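Local atomic coordinates of macro domain-containing protein (PDB entry 7OMU), a protein that is of unknown function but contains a macro domain, here with adenosine-5-diphosphoribose bound. Residues 333-344 with 371-381. The protein carries 1 engineered substitution. Numbering follows the deposited sequence.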
# COMPACT_ATOMS: atom_id res chain seq x y z
N GLU A 333 -7.43 -0.80 28.65
CA GLU A 333 -8.87 -0.83 29.05
C GLU A 333 -9.39 0.61 29.11
O GLU A 333 -10.45 0.88 28.53
CB GLU A 333 -9.03 -1.56 30.39
CG GLU A 333 -10.48 -1.88 30.74
CD GLU A 333 -10.71 -3.26 31.32
OE1 GLU A 333 -9.73 -3.89 31.77
OE2 GLU A 333 -11.88 -3.72 31.30
N SER A 334 -8.64 1.49 29.77
CA SER A 334 -8.93 2.95 29.89
C SER A 334 -9.12 3.56 28.50
O SER A 334 -10.19 4.14 28.26
CB SER A 334 -7.83 3.65 30.64
OG SER A 334 -8.07 5.05 30.66
N GLY A 335 -8.11 3.45 27.64
CA GLY A 335 -8.11 4.01 26.27
C GLY A 335 -9.28 3.50 25.45
O GLY A 335 -9.87 4.31 24.71
N LEU A 336 -9.61 2.21 25.56
CA LEU A 336 -10.72 1.57 24.81
C LEU A 336 -12.05 2.17 25.27
O LEU A 336 -12.87 2.51 24.41
CB LEU A 336 -10.67 0.06 25.01
CG LEU A 336 -9.50 -0.65 24.32
CD1 LEU A 336 -9.32 -2.07 24.86
CD2 LEU A 336 -9.70 -0.68 22.82
N ARG A 337 -12.23 2.31 26.59
CA ARG A 337 -13.41 2.99 27.20
C ARG A 337 -13.51 4.40 26.62
O ARG A 337 -14.61 4.78 26.19
CB ARG A 337 -13.29 3.03 28.72
CG ARG A 337 -14.41 3.81 29.42
CD ARG A 337 -14.49 3.52 30.91
NE ARG A 337 -14.71 2.11 31.20
CZ ARG A 337 -15.88 1.47 31.15
NH1 ARG A 337 -16.98 2.11 30.79
NH2 ARG A 337 -15.93 0.18 31.44
N TRP A 338 -12.39 5.13 26.60
CA TRP A 338 -12.31 6.51 26.04
C TRP A 338 -12.92 6.50 24.64
O TRP A 338 -13.80 7.35 24.38
CB TRP A 338 -10.88 7.04 26.03
CG TRP A 338 -10.81 8.48 25.63
CD1 TRP A 338 -10.78 9.57 26.46
CD2 TRP A 338 -10.79 9.01 24.29
NE1 TRP A 338 -10.73 10.72 25.73
CE2 TRP A 338 -10.74 10.42 24.40
CE3 TRP A 338 -10.80 8.44 23.01
CZ2 TRP A 338 -10.71 11.25 23.28
CZ3 TRP A 338 -10.77 9.26 21.91
CH2 TRP A 338 -10.73 10.65 22.04
N ILE A 339 -12.47 5.58 23.78
CA ILE A 339 -12.93 5.46 22.36
C ILE A 339 -14.46 5.28 22.36
O ILE A 339 -15.14 6.07 21.68
CB ILE A 339 -12.19 4.32 21.64
CG1 ILE A 339 -10.72 4.67 21.43
CG2 ILE A 339 -12.88 3.95 20.33
CD1 ILE A 339 -9.89 3.55 20.86
N VAL A 340 -14.96 4.30 23.11
CA VAL A 340 -16.42 3.98 23.20
C VAL A 340 -17.19 5.24 23.60
O VAL A 340 -18.24 5.52 22.98
CB VAL A 340 -16.67 2.81 24.18
CG1 VAL A 340 -18.14 2.69 24.56
CG2 VAL A 340 -16.15 1.49 23.64
N GLU A 341 -16.68 6.00 24.57
CA GLU A 341 -17.39 7.18 25.16
C GLU A 341 -17.34 8.38 24.20
O GLU A 341 -18.29 9.19 24.24
CB GLU A 341 -16.79 7.51 26.52
CG GLU A 341 -17.12 6.48 27.59
CD GLU A 341 -16.41 6.64 28.93
OE1 GLU A 341 -15.36 7.32 28.97
OE2 GLU A 341 -16.91 6.08 29.93
N ASN A 342 -16.31 8.50 23.36
CA ASN A 342 -15.96 9.78 22.70
C ASN A 342 -16.02 9.71 21.16
O ASN A 342 -15.88 10.78 20.53
CB ASN A 342 -14.57 10.25 23.15
CG ASN A 342 -14.54 10.62 24.61
OD1 ASN A 342 -15.23 11.54 25.04
ND2 ASN A 342 -13.75 9.90 25.39
N TYR A 343 -16.23 8.54 20.55
CA TYR A 343 -16.23 8.40 19.07
C TYR A 343 -17.41 9.20 18.49
O TYR A 343 -17.25 9.80 17.41
CB TYR A 343 -16.20 6.94 18.64
CG TYR A 343 -17.53 6.22 18.64
CD1 TYR A 343 -18.00 5.60 19.78
CD2 TYR A 343 -18.28 6.11 17.49
CE1 TYR A 343 -19.21 4.92 19.79
CE2 TYR A 343 -19.48 5.42 17.47
CZ TYR A 343 -19.95 4.83 18.62
OH TYR A 343 -21.14 4.15 18.63
N LYS A 344 -18.53 9.23 19.20
CA LYS A 344 -19.73 10.04 18.85
C LYS A 344 -19.37 11.54 18.91
O LYS A 344 -19.35 12.18 17.84
CB LYS A 344 -20.90 9.70 19.78
CG LYS A 344 -21.43 8.27 19.67
CD LYS A 344 -22.30 8.03 18.45
CE LYS A 344 -23.30 6.91 18.65
NZ LYS A 344 -24.01 6.56 17.40
N LEU A 371 -10.17 -8.28 25.02
CA LEU A 371 -10.31 -6.95 25.66
C LEU A 371 -10.71 -5.91 24.60
O LEU A 371 -11.71 -5.21 24.80
CB LEU A 371 -9.00 -6.57 26.35
CG LEU A 371 -8.97 -5.19 27.01
CD1 LEU A 371 -10.15 -5.01 27.97
CD2 LEU A 371 -7.65 -4.97 27.72
N MET A 372 -9.95 -5.83 23.50
CA MET A 372 -10.18 -4.86 22.40
C MET A 372 -11.56 -5.09 21.79
O MET A 372 -12.29 -4.11 21.58
CB MET A 372 -9.12 -5.00 21.30
CG MET A 372 -7.76 -4.49 21.67
SD MET A 372 -6.58 -4.75 20.32
CE MET A 372 -7.04 -3.40 19.23
N CYS A 373 -11.90 -6.35 21.49
CA CYS A 373 -13.18 -6.74 20.84
C CYS A 373 -14.35 -6.37 21.75
O CYS A 373 -15.27 -5.69 21.28
CB CYS A 373 -13.20 -8.22 20.49
SG CYS A 373 -12.12 -8.65 19.10
N ARG A 374 -14.28 -6.78 23.03
CA ARG A 374 -15.27 -6.47 24.09
C ARG A 374 -15.74 -5.02 23.95
O ARG A 374 -16.96 -4.81 24.00
CB ARG A 374 -14.66 -6.64 25.49
CG ARG A 374 -14.71 -8.06 26.04
CD ARG A 374 -14.10 -8.11 27.43
NE ARG A 374 -14.64 -7.05 28.29
CZ ARG A 374 -13.97 -6.40 29.25
NH1 ARG A 374 -12.70 -6.69 29.52
NH2 ARG A 374 -14.57 -5.45 29.94
N TYR A 375 -14.81 -4.08 23.79
CA TYR A 375 -15.09 -2.62 23.80
C TYR A 375 -15.48 -2.14 22.40
O TYR A 375 -16.50 -1.43 22.27
CB TYR A 375 -13.89 -1.85 24.36
CG TYR A 375 -13.83 -1.83 25.86
CD1 TYR A 375 -14.55 -0.89 26.59
CD2 TYR A 375 -13.10 -2.77 26.56
CE1 TYR A 375 -14.51 -0.87 27.98
CE2 TYR A 375 -13.06 -2.77 27.95
CZ TYR A 375 -13.77 -1.82 28.66
OH TYR A 375 -13.72 -1.82 30.02
N LEU A 376 -14.70 -2.50 21.38
CA LEU A 376 -14.82 -1.93 20.02
C LEU A 376 -16.02 -2.53 19.28
O LEU A 376 -16.41 -1.96 18.24
CB LEU A 376 -13.52 -2.17 19.25
CG LEU A 376 -12.30 -1.42 19.78
CD1 LEU A 376 -11.03 -1.90 19.11
CD2 LEU A 376 -12.47 0.08 19.59
N THR A 377 -16.59 -3.62 19.78
CA THR A 377 -17.82 -4.22 19.22
C THR A 377 -19.00 -3.28 19.49
O THR A 377 -19.94 -3.25 18.68
CB THR A 377 -18.04 -5.65 19.74
OG1 THR A 377 -18.93 -6.30 18.84
CG2 THR A 377 -18.57 -5.70 21.15
N LYS A 378 -18.93 -2.52 20.58
CA LYS A 378 -19.96 -1.52 20.97
C LYS A 378 -20.06 -0.43 19.89
O LYS A 378 -21.18 0.06 19.67
CB LYS A 378 -19.64 -0.90 22.33
CG LYS A 378 -19.59 -1.85 23.52
CD LYS A 378 -19.39 -1.13 24.85
CE LYS A 378 -18.61 -1.90 25.91
NZ LYS A 378 -19.49 -2.72 26.78
N LEU A 379 -18.95 -0.06 19.25
CA LEU A 379 -18.90 1.05 18.24
C LEU A 379 -19.92 0.79 17.13
O LEU A 379 -19.93 -0.33 16.59
CB LEU A 379 -17.49 1.17 17.65
CG LEU A 379 -16.59 2.20 18.32
CD1 LEU A 379 -16.50 1.96 19.82
CD2 LEU A 379 -15.21 2.20 17.68
N GLU A 380 -20.72 1.81 16.79
CA GLU A 380 -21.74 1.78 15.70
C GLU A 380 -21.14 2.35 14.41
O GLU A 380 -21.90 2.95 13.62
CB GLU A 380 -22.98 2.58 16.10
CG GLU A 380 -23.60 2.19 17.43
CD GLU A 380 -24.89 2.93 17.73
OE1 GLU A 380 -25.79 2.92 16.87
OE2 GLU A 380 -24.99 3.55 18.82
N ILE A 381 -19.83 2.15 14.19
CA ILE A 381 -19.08 2.60 12.98
C ILE A 381 -18.19 1.45 12.52
O ILE A 381 -17.90 0.55 13.30
CB ILE A 381 -18.26 3.87 13.28
CG1 ILE A 381 -17.37 3.69 14.52
CG2 ILE A 381 -19.16 5.08 13.41
CD1 ILE A 381 -16.27 4.72 14.65
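Leu-371 and Met-372 open the contact by packing round Leu-336, whose CD1 lies 3.8 Å from Leu-371 CG. With Tyr-375 and Leu-376 these two residues form the hole that Leu-336 enters as a knob. Arg-374 brings its NH2 to Glu-333 OE2 for a long, weak salt bridge at 3.5 Å; the carboxylate and guanidinium planes are 68° apart, so the two groups do not pair in a common plane. Tyr-375 is in turn a knob, set among Glu-333, Leu-336, Arg-337 and Val-340. Its OH donates to the anti lone pair of Glu-333 OE2 (2.9 Å), while Arg-337 NH2 reaches the same hydroxyl weakly, so the phenol links acid and guanidinium. Glu-333 CG lies anti to the backbone N, and a bend at chi2 brings the carboxylate across to the ring's edge. Such mutual insertion accords with the axes of 333-344 and 371-376 approaching to 9.4 Å at 17°. Both helices cover one side of the macro-domain sheet, and helix 365-376 forms the beta-alpha-beta crossover between the parallel strands 351-354 and 383-386. Nearer the sheet, Leu-376 CD2 and Leu-379 CD2 both touch Ile-339 CG2, and Leu-376 and Leu-379 also contact strand 351-354. Leu-379 CG sits squarely over the Tyr-343 ring, 4.0 Å from the centroid, a CH-pi contact. Beyond it Glu-380 N donates to Tyr-343 OH (3.0 Å, 157° at the hydrogen), and the Glu-380 carboxylate forms a weak salt bridge with Lys-344 NZ. Ile-381 ends the run with CD1 set obliquely against Tyr-343 CD2 at 3.7 Å.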